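Teichoic acid biosynthesis protein F (Staphylococcus epidermidis, PDB 3L7I) probably takes part in teichoic acid biosynthesis, and its modelled portion has the two-domain architecture of the GT-B class of glycosyltransferases. Local coordinates at residues Pro545-Asp550 and Tyr585-Ala590; Asp348-Lys353 and Glu435-Ile440; Ala674-Asn679 and Gln685-Lys690. All coordinates share one frame; numbering follows the deposited sequence.

Contact 1 of 3, residues Pro545-Asp550 and Tyr585-Ala590; sequences PTWRDD and YLISNA
Trp-547 and Ile-587 bring the two backbones closest, with their CA atoms 8.6 Å apart, so side chains alone bridge the gap between the loop 545-550 and the short helix 585-588. Both pieces belong to the Rossmann-like domain that holds the six-stranded parallel sheet. Each follows the C-terminal end of a strand, 539-543 for the loop and 577-581 for the helix, and these two strands are neighbours in the sheet. The contact therefore joins two connections on the same rim of the sheet.

The indole of Trp-547 does most of the reaching. Its CG is swung away from the backbone N (chi1 162°), which carries the six-membered ring out toward the helix. The far corner of that ring, CH2 and CZ3, makes the touch. Leu-586 meets it with one branch: its CD1 methyl lies 3.6 Å from Trp-547 CH2. Nearer the backbone, Leu-586 CB packs 3.8 Å from Trp-547 CZ3. The leucine approaches the ring obliquely. Ile-587 reaches the same corner from another direction, with its CG1 4.2 Å from Trp-547 CZ3, a looser touch. Seen from CZ3, Leu-586 CD1 and Ile-587 CG1 lie about 120° apart, so the ring corner rests between two aliphatic neighbours on successive residues of the helix.

No hydrogen bond crosses the interface; the meeting is wholly apolar and lies at the surface. Polar ties hold each side separately: Arg-548 forms salt bridges with Asp-622 and Asp-643, Asp-622 also takes a hydrogen bond with Thr-546 OG1, and on the helix Ser-588 OG bonds with Asp-602. His-584, just before the helix, adds a ring meeting to the Trp-547 contact. As the helix ends, Ala-590 N donates to Ile-587 O at 3.1 Å.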
loop_
_atom_site.group_PDB
_atom_site.type_symbol
_atom_site.label_atom_id
_atom_site.label_comp_id
_atom_site.label_asym_id
_atom_site.label_seq_id
_atom_site.Cartn_x
_atom_site.Cartn_y
_atom_site.Cartn_z
ATOM N N PRO A 545 53.617 9.644 12.510
ATOM C CA PRO A 545 52.957 10.874 12.938
ATOM C C PRO A 545 51.468 10.781 12.699
ATOM O O PRO A 545 51.053 10.224 11.679
ATOM C CB PRO A 545 53.524 11.920 11.973
ATOM C CG PRO A 545 54.340 11.158 10.941
ATOM C CD PRO A 545 54.071 9.717 11.113
ATOM N N THR A 546 50.654 11.339 13.582
ATOM C CA THR A 546 49.223 11.374 13.277
ATOM C C THR A 546 48.896 12.313 12.125
ATOM O O THR A 546 49.670 13.215 11.794
ATOM C CB THR A 546 48.369 11.821 14.460
ATOM O OG1 THR A 546 49.040 12.886 15.141
ATOM C CG2 THR A 546 48.112 10.653 15.391
ATOM N N TRP A 547 47.711 12.100 11.554
ATOM C CA TRP A 547 47.215 12.893 10.443
ATOM C C TRP A 547 46.836 14.280 10.920
ATOM O O TRP A 547 46.449 14.462 12.076
ATOM C CB TRP A 547 46.025 12.199 9.781
ATOM C CG TRP A 547 45.220 13.112 8.936
ATOM C CD1 TRP A 547 44.239 13.954 9.358
ATOM C CD2 TRP A 547 45.330 13.301 7.530
ATOM N NE1 TRP A 547 43.727 14.652 8.304
ATOM C CE2 TRP A 547 44.382 14.272 7.161
ATOM C CE3 TRP A 547 46.143 12.753 6.540
ATOM C CZ2 TRP A 547 44.211 14.701 5.853
ATOM C CZ3 TRP A 547 45.976 13.180 5.234
ATOM C CH2 TRP A 547 45.016 14.143 4.903
ATOM N N ARG A 548 46.964 15.250 10.018
ATOM C CA ARG A 548 46.627 16.640 10.294
ATOM C C ARG A 548 45.956 17.307 9.088
ATOM O O ARG A 548 46.576 17.473 8.033
ATOM C CB ARG A 548 47.888 17.414 10.695
ATOM C CG ARG A 548 48.324 17.149 12.118
ATOM C CD ARG A 548 49.744 17.570 12.346
ATOM N NE ARG A 548 50.673 16.445 12.290
ATOM C CZ ARG A 548 51.431 16.035 13.307
ATOM N NH1 ARG A 548 51.382 16.658 14.472
ATOM N NH2 ARG A 548 52.247 14.999 13.153
ATOM N N ASP A 549 44.693 17.688 9.250
ATOM C CA ASP A 549 43.928 18.340 8.184
ATOM C C ASP A 549 44.652 19.575 7.662
ATOM O O ASP A 549 44.616 19.883 6.473
ATOM C CB ASP A 549 42.547 18.740 8.699
ATOM C CG ASP A 549 41.975 17.729 9.679
ATOM O OD1 ASP A 549 42.637 17.426 10.703
ATOM O OD2 ASP A 549 40.853 17.239 9.428
ATOM N N ASP A 550 45.311 20.273 8.577
ATOM C CA ASP A 550 46.053 21.491 8.278
ATOM C C ASP A 550 47.053 21.328 7.124
ATOM O O ASP A 550 47.574 22.312 6.598
ATOM C CB ASP A 550 46.802 21.947 9.544
ATOM C CG ASP A 550 45.944 21.842 10.813
ATOM O OD1 ASP A 550 44.819 22.402 10.823
ATOM O OD2 ASP A 550 46.401 21.215 11.802
ATOM N N TYR A 585 47.277 7.102 4.635
ATOM C CA TYR A 585 47.344 6.562 3.287
ATOM C C TYR A 585 47.335 7.672 2.245
ATOM O O TYR A 585 47.905 7.519 1.180
ATOM C CB TYR A 585 46.225 5.546 3.031
ATOM C CG TYR A 585 44.903 6.164 2.638
ATOM C CD1 TYR A 585 44.690 6.641 1.345
ATOM C CD2 TYR A 585 43.864 6.271 3.557
ATOM C CE1 TYR A 585 43.483 7.213 0.981
ATOM C CE2 TYR A 585 42.653 6.841 3.203
ATOM C CZ TYR A 585 42.468 7.310 1.912
ATOM O OH TYR A 585 41.263 7.876 1.550
ATOM N N LEU A 586 46.694 8.792 2.558
ATOM C CA LEU A 586 46.638 9.927 1.639
ATOM C C LEU A 586 48.015 10.566 1.501
ATOM O O LEU A 586 48.361 11.107 0.453
ATOM C CB LEU A 586 45.640 10.980 2.134
ATOM C CG LEU A 586 44.148 10.764 1.909
ATOM C CD1 LEU A 586 43.375 11.879 2.595
ATOM C CD2 LEU A 586 43.825 10.720 0.428
ATOM N N ILE A 587 48.787 10.518 2.579
ATOM C CA ILE A 587 50.117 11.100 2.579
ATOM C C ILE A 587 51.125 10.167 1.911
ATOM O O ILE A 587 52.044 10.610 1.222
ATOM C CB ILE A 587 50.593 11.415 4.009
ATOM C CG1 ILE A 587 50.120 12.802 4.419
ATOM C CG2 ILE A 587 52.114 11.343 4.095
ATOM C CD1 ILE A 587 51.269 13.684 4.882
ATOM N N SER A 588 50.932 8.870 2.136
ATOM C CA SER A 588 51.816 7.843 1.626
ATOM C C SER A 588 51.908 7.946 0.131
ATOM O O SER A 588 53.008 8.063 -0.408
ATOM C CB SER A 588 51.334 6.447 2.027
ATOM O OG SER A 588 52.140 5.432 1.456
ATOM N N ASN A 589 50.772 7.911 -0.554
ATOM C CA ASN A 589 50.832 7.969 -2.007
ATOM C C ASN A 589 50.957 9.377 -2.595
ATOM O O ASN A 589 50.557 9.619 -3.724
ATOM C CB ASN A 589 49.758 7.095 -2.705
ATOM C CG ASN A 589 48.345 7.359 -2.215
ATOM O OD1 ASN A 589 48.136 7.740 -1.072
ATOM N ND2 ASN A 589 47.362 7.127 -3.082
ATOM N N ALA A 590 51.546 10.287 -1.825
ATOM C CA ALA A 590 51.890 11.621 -2.311
ATOM C C ALA A 590 53.378 11.888 -2.104
ATOM O O ALA A 590 53.985 12.673 -2.826
ATOM C CB ALA A 590 51.067 12.679 -1.601
#

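Contact 2 of 3, residues Asp348-Lys353 and Glu435-Ile440; sequences DNVKPK and ENQTYI
Val-350 and Gln-437 make the sounder half of the apolar contact: the valine methyl CG2 lies 3.7 Å from Gln-437 CG. The same methyl is 4.1 Å from both Gln-437 CD and Gln-437 NE2, so it meets CG and the adjoining amide. Gln-437 CG is placed there by its first torsion, which sets it anti to the carbonyl carbon (chi1 -50°). Val-350 and Asn-436 approach each other from opposite directions, with Asn-436 CB 4.0 Å from Val-350 CG2. The amide nitrogen of Asn-436 is modelled too close to the valine, so the exact placing of this amide is doubtful, although the two residues clearly adjoin. In Val-350, CG1 stands anti to the backbone N (chi1 168°), leaving CG2 as the branch that meets Gln-437.

Polar bonds across the two segments are absent; the polar end of the buried Gln-437 is met elsewhere. Its NE2 is hydrogen-bonded to the carbonyl oxygens of Ala-418 and Tyr-415, and its OE1 to Lys-434 N. With both ends of the amide engaged, rotation about the last torsion should be restrained, and CG is held where Val-350 can lie against it.

Backbone bonding likewise runs through other elements rather than directly, since the nearest CA atoms, those of Val-350 and Asn-436, are 7.3 Å apart. Lys-351 bonds by its backbone to Glu-417, at the end of helix 409-417 just before strand 418-423, while Thr-438 bonds to Ser-419 and Trp-421 within that strand. The strand lies between 354-358 and 438-441 in the seven-stranded parallel sheet. Val-350 and Gln-437 thus meet where the chain enters two strands flanking a shared neighbour, at the N-terminal rim of a Rossmann-like domain.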
loop_
_atom_site.group_PDB
_atom_site.type_symbol
_atom_site.label_atom_id
_atom_site.label_comp_id
_atom_site.label_asym_id
_atom_site.label_seq_id
_atom_site.Cartn_x
_atom_site.Cartn_y
_atom_site.Cartn_z
ATOM N N ASP A 348 16.343 -17.963 16.611
ATOM C CA ASP A 348 16.567 -19.372 16.264
ATOM C C ASP A 348 17.644 -19.596 15.196
ATOM O O ASP A 348 18.002 -20.734 14.908
ATOM C CB ASP A 348 15.259 -20.031 15.801
ATOM C CG ASP A 348 14.513 -20.736 16.930
ATOM O OD1 ASP A 348 15.189 -21.361 17.784
ATOM O OD2 ASP A 348 13.251 -20.682 16.949
ATOM N N ASN A 349 18.152 -18.522 14.601
ATOM C CA ASN A 349 19.100 -18.669 13.500
ATOM C C ASN A 349 20.509 -18.963 13.984
ATOM O O ASN A 349 21.377 -19.366 13.204
ATOM C CB ASN A 349 19.128 -17.411 12.636
ATOM C CG ASN A 349 17.785 -17.091 12.021
ATOM O OD1 ASN A 349 17.617 -16.037 11.402
ATOM N ND2 ASN A 349 16.817 -17.993 12.182
ATOM N N VAL A 350 20.724 -18.748 15.277
ATOM C CA VAL A 350 22.057 -18.802 15.859
ATOM C C VAL A 350 22.630 -20.215 15.934
ATOM O O VAL A 350 22.143 -21.052 16.682
ATOM C CB VAL A 350 22.073 -18.180 17.275
ATOM C CG1 VAL A 350 23.367 -18.506 17.979
ATOM C CG2 VAL A 350 21.863 -16.683 17.208
ATOM N N LYS A 351 23.665 -20.473 15.153
ATOM C CA LYS A 351 24.418 -21.704 15.279
ATOM C C LYS A 351 25.562 -21.486 16.273
ATOM O O LYS A 351 26.491 -20.742 15.972
ATOM C CB LYS A 351 24.998 -22.077 13.920
ATOM C CG LYS A 351 23.982 -22.213 12.795
ATOM C CD LYS A 351 24.698 -22.211 11.458
ATOM C CE LYS A 351 24.009 -23.068 10.416
ATOM N NZ LYS A 351 24.747 -22.947 9.115
ATOM N N PRO A 352 25.508 -22.132 17.458
ATOM C CA PRO A 352 26.551 -21.917 18.475
ATOM C C PRO A 352 28.001 -22.025 17.980
ATOM O O PRO A 352 28.833 -21.340 18.540
ATOM C CB PRO A 352 26.245 -22.990 19.521
ATOM C CG PRO A 352 24.773 -23.167 19.429
ATOM C CD PRO A 352 24.428 -23.002 17.963
ATOM N N LYS A 353 28.319 -22.824 16.967
ATOM C CA LYS A 353 29.726 -22.918 16.575
ATOM C C LYS A 353 30.187 -21.996 15.435
ATOM O O LYS A 353 31.235 -22.236 14.829
ATOM C CB LYS A 353 30.149 -24.361 16.324
ATOM C CG LYS A 353 29.222 -25.154 15.447
ATOM C CD LYS A 353 29.792 -26.562 15.208
ATOM C CE LYS A 353 30.002 -27.331 16.504
ATOM N NZ LYS A 353 30.434 -28.736 16.230
ATOM N N GLU A 435 20.075 -11.364 22.425
ATOM C CA GLU A 435 20.360 -11.919 23.753
ATOM C C GLU A 435 21.175 -13.187 23.592
ATOM O O GLU A 435 22.021 -13.546 24.401
ATOM C CB GLU A 435 19.034 -12.299 24.407
ATOM C CG GLU A 435 18.895 -11.919 25.863
ATOM C CD GLU A 435 18.403 -10.482 26.034
ATOM O OE1 GLU A 435 17.382 -10.115 25.387
ATOM O OE2 GLU A 435 19.034 -9.716 26.816
ATOM N N ASN A 436 20.846 -13.859 22.507
ATOM C CA ASN A 436 21.389 -15.114 22.075
ATOM C C ASN A 436 22.890 -15.067 21.795
ATOM O O ASN A 436 23.584 -16.068 21.955
ATOM C CB ASN A 436 20.676 -15.425 20.767
ATOM C CG ASN A 436 20.401 -16.874 20.595
ATOM O OD1 ASN A 436 20.376 -17.617 21.567
ATOM N ND2 ASN A 436 20.182 -17.300 19.357
ATOM N N GLN A 437 23.382 -13.904 21.362
ATOM C CA GLN A 437 24.744 -13.751 20.826
ATOM C C GLN A 437 25.697 -12.976 21.758
ATOM O O GLN A 437 25.268 -12.118 22.546
ATOM C CB GLN A 437 24.677 -13.069 19.448
ATOM C CG GLN A 437 23.675 -13.714 18.478
ATOM C CD GLN A 437 23.425 -12.898 17.204
ATOM O OE1 GLN A 437 22.702 -11.904 17.219
ATOM N NE2 GLN A 437 23.991 -13.348 16.090
ATOM N N THR A 438 26.987 -13.277 21.666
ATOM C CA THR A 438 27.975 -12.583 22.480
ATOM C C THR A 438 28.859 -11.679 21.618
ATOM O O THR A 438 29.539 -12.169 20.701
ATOM C CB THR A 438 28.868 -13.562 23.239
ATOM O OG1 THR A 438 28.059 -14.423 24.037
ATOM C CG2 THR A 438 29.787 -12.810 24.159
ATOM N N TYR A 439 28.854 -10.371 21.904
ATOM C CA TYR A 439 29.629 -9.403 21.133
ATOM C C TYR A 439 30.898 -9.017 21.913
ATOM O O TYR A 439 30.829 -8.318 22.943
ATOM C CB TYR A 439 28.765 -8.178 20.824
ATOM C CG TYR A 439 29.390 -7.094 19.948
ATOM C CD1 TYR A 439 30.751 -7.089 19.638
ATOM C CD2 TYR A 439 28.609 -6.029 19.481
ATOM C CE1 TYR A 439 31.300 -6.080 18.862
ATOM C CE2 TYR A 439 29.157 -5.009 18.699
ATOM C CZ TYR A 439 30.497 -5.044 18.390
ATOM O OH TYR A 439 31.019 -4.034 17.605
ATOM N N ILE A 440 32.051 -9.483 21.433
ATOM C CA ILE A 440 33.324 -9.174 22.080
ATOM C C ILE A 440 34.014 -7.992 21.404
ATOM O O ILE A 440 34.324 -8.049 20.220
ATOM C CB ILE A 440 34.266 -10.404 22.098
ATOM C CG1 ILE A 440 33.648 -11.528 22.923
ATOM C CG2 ILE A 440 35.592 -10.055 22.710
ATOM C CD1 ILE A 440 34.557 -12.713 23.064
#

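Contact 3 of 3, residues Ala674-Asn679 and Gln685-Lys690; sequences AKELKN and QQYQEK
Tyr-687 presents the edge of its ring to Glu-676, whose OE2 sits near the ring plane, off the corner formed by the hydroxyl and CE1. The separation from Glu-676 OE2 to Tyr-687 OH is 4.2 Å, and carboxylate and ring planes are turned 63° against each other. This is an oblique approach and not a stack. The same oxygen, Glu-676 OE2, lies 4.2 Å from Gln-686 OE1; seen from it the two partners are about 64° apart. Neither approach is a hydrogen bond: the distance to the tyrosine hydroxyl is too long, and the carboxylate and amide oxygens, as modelled, are both acceptors that could not bond directly. Glu-676 gets there by pointing CG away from its backbone N (chi1 -166°) and then bending at chi2. Its OE2 has a weak hydrogen bond to Tyr-667 OH.

The segments belong to three consecutive helices, 670-677, 680-686 and 688-698, that follow the outermost strand 666-667 of the six-stranded sheet in the Rossmann-like second domain of this GT-B fold. Helix 670-677 packs inward through Leu-677, which touches Phe-638 of strand 637-640 and Leu-573 of helix 566-573. Two tight junctions link the helices. At the first, Asn-679 takes the N-cap position, its OD1 weakly bonded to Lys-682 N. At the second, Tyr-687 leaves helical geometry after one helix and is itself the N-cap residue of the next; from this junction its side chain points toward the segment 674-679. The backbone passes through the kink with Gln-688 N bonded to Gln-685 O at 3.3 Å.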
loop_
_atom_site.group_PDB
_atom_site.type_symbol
_atom_site.label_atom_id
_atom_site.label_comp_id
_atom_site.label_asym_id
_atom_site.label_seq_id
_atom_site.Cartn_x
_atom_site.Cartn_y
_atom_site.Cartn_z
ATOM N N ALA A 674 67.734 14.647 15.324
ATOM C CA ALA A 674 68.752 14.014 14.479
ATOM C C ALA A 674 70.027 13.740 15.269
ATOM O O ALA A 674 70.513 12.619 15.307
ATOM C CB ALA A 674 69.055 14.870 13.256
ATOM N N LYS A 675 70.565 14.760 15.914
ATOM C CA LYS A 675 71.788 14.586 16.666
ATOM C C LYS A 675 71.609 13.510 17.732
ATOM O O LYS A 675 72.468 12.660 17.911
ATOM C CB LYS A 675 72.217 15.919 17.285
ATOM C CG LYS A 675 72.523 17.029 16.262
ATOM C CD LYS A 675 73.566 16.582 15.223
ATOM C CE LYS A 675 74.105 17.761 14.408
ATOM N NZ LYS A 675 75.164 17.338 13.438
ATOM N N GLU A 676 70.477 13.538 18.420
ATOM C CA GLU A 676 70.194 12.589 19.497
ATOM C C GLU A 676 70.229 11.114 19.046
ATOM O O GLU A 676 70.859 10.277 19.703
ATOM C CB GLU A 676 68.842 12.926 20.131
ATOM C CG GLU A 676 68.572 12.244 21.458
ATOM C CD GLU A 676 68.962 13.093 22.647
ATOM O OE1 GLU A 676 70.146 13.508 22.732
ATOM O OE2 GLU A 676 68.082 13.336 23.503
ATOM N N LEU A 677 69.544 10.806 17.940
ATOM C CA LEU A 677 69.572 9.474 17.301
ATOM C C LEU A 677 70.990 8.910 17.010
ATOM O O LEU A 677 71.184 7.691 16.904
ATOM C CB LEU A 677 68.773 9.510 15.991
ATOM C CG LEU A 677 67.249 9.303 15.980
ATOM C CD1 LEU A 677 66.628 9.329 17.363
ATOM C CD2 LEU A 677 66.533 10.310 15.063
ATOM N N LYS A 678 71.970 9.797 16.853
ATOM C CA LYS A 678 73.321 9.374 16.510
ATOM C C LYS A 678 73.723 8.214 17.412
ATOM O O LYS A 678 74.285 7.219 16.955
ATOM C CB LYS A 678 74.299 10.533 16.688
ATOM C CG LYS A 678 75.398 10.582 15.658
ATOM C CD LYS A 678 74.807 10.598 14.262
ATOM C CE LYS A 678 75.584 11.538 13.369
ATOM N NZ LYS A 678 75.416 12.919 13.873
ATOM N N ASN A 679 73.401 8.350 18.694
ATOM C CA ASN A 679 73.792 7.391 19.714
ATOM C C ASN A 679 72.590 6.905 20.524
ATOM O O ASN A 679 72.274 7.453 21.589
ATOM C CB ASN A 679 74.831 8.028 20.635
ATOM C CG ASN A 679 75.322 7.079 21.703
ATOM O OD1 ASN A 679 74.880 5.930 21.772
ATOM N ND2 ASN A 679 76.241 7.552 22.548
ATOM N N GLN A 685 69.820 5.133 28.131
ATOM C CA GLN A 685 70.294 5.395 29.480
ATOM C C GLN A 685 69.634 6.618 30.110
ATOM O O GLN A 685 69.129 6.553 31.236
ATOM C CB GLN A 685 71.804 5.592 29.479
ATOM C CG GLN A 685 72.593 4.317 29.322
ATOM C CD GLN A 685 74.079 4.571 29.381
ATOM O OE1 GLN A 685 74.545 5.417 30.149
ATOM N NE2 GLN A 685 74.835 3.846 28.562
ATOM N N GLN A 686 69.653 7.739 29.399
ATOM C CA GLN A 686 69.082 8.967 29.938
ATOM C C GLN A 686 67.628 8.778 30.348
ATOM O O GLN A 686 67.201 9.322 31.368
ATOM C CB GLN A 686 69.205 10.124 28.947
ATOM C CG GLN A 686 70.433 10.996 29.172
ATOM C CD GLN A 686 70.694 11.955 28.019
ATOM O OE1 GLN A 686 69.804 12.222 27.198
ATOM N NE2 GLN A 686 71.926 12.478 27.949
ATOM N N TYR A 687 66.884 7.994 29.569
ATOM C CA TYR A 687 65.445 7.849 29.773
ATOM C C TYR A 687 65.028 6.496 30.306
ATOM O O TYR A 687 63.849 6.152 30.278
ATOM C CB TYR A 687 64.701 8.134 28.474
ATOM C CG TYR A 687 64.913 9.540 28.019
ATOM C CD1 TYR A 687 65.850 9.834 27.043
ATOM C CD2 TYR A 687 64.205 10.586 28.600
ATOM C CE1 TYR A 687 66.065 11.131 26.633
ATOM C CE2 TYR A 687 64.410 11.894 28.202
ATOM C CZ TYR A 687 65.345 12.164 27.216
ATOM O OH TYR A 687 65.568 13.471 26.806
ATOM N N GLN A 688 65.989 5.720 30.788
ATOM C CA GLN A 688 65.658 4.416 31.331
ATOM C C GLN A 688 64.621 4.582 32.450
ATOM O O GLN A 688 63.615 3.877 32.473
ATOM C CB GLN A 688 66.918 3.684 31.774
ATOM C CG GLN A 688 66.750 2.203 32.065
ATOM C CD GLN A 688 66.186 1.404 30.913
ATOM O OE1 GLN A 688 66.452 1.679 29.745
ATOM N NE2 GLN A 688 65.404 0.389 31.242
ATOM N N GLU A 689 64.843 5.546 33.342
ATOM C CA GLU A 689 63.881 5.875 34.394
ATOM C C GLU A 689 62.466 6.104 33.863
ATOM O O GLU A 689 61.506 5.527 34.366
ATOM C CB GLU A 689 64.340 7.123 35.138
ATOM C CG GLU A 689 65.493 6.885 36.092
ATOM C CD GLU A 689 65.021 6.496 37.486
ATOM O OE1 GLU A 689 63.795 6.580 37.731
ATOM O OE2 GLU A 689 65.869 6.119 38.336
ATOM N N LYS A 690 62.352 6.960 32.849
ATOM C CA LYS A 690 61.055 7.320 32.258
ATOM C C LYS A 690 60.386 6.199 31.434
ATOM O O LYS A 690 59.166 6.031 31.463
ATOM C CB LYS A 690 61.180 8.605 31.418
ATOM C CG LYS A 690 61.292 9.870 32.259
ATOM C CD LYS A 690 60.964 11.121 31.458
ATOM C CE LYS A 690 60.608 12.288 32.388
ATOM N NZ LYS A 690 61.735 12.708 33.302
#

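The three contacts follow one another along the chain, each closing before the next opens. Contact 2 belongs to the domain with the seven-stranded sheet, contacts 1 and 3 to the domain with the six-stranded one. Contacts 1 and 2 lie on opposite sides of the chain's centre, their own centres about 40 Å apart; contact 2 and contact 3 are farther separated, about 51 Å between centres. Even inside the shared domain, contacts 1 and 3 do not touch: their centres are about 27 Å apart and their nearest atoms about 13 Å. Contact 1 lies on the C-terminal rim of its sheet, whereas contact 2 lies on the N-terminal rim of the other.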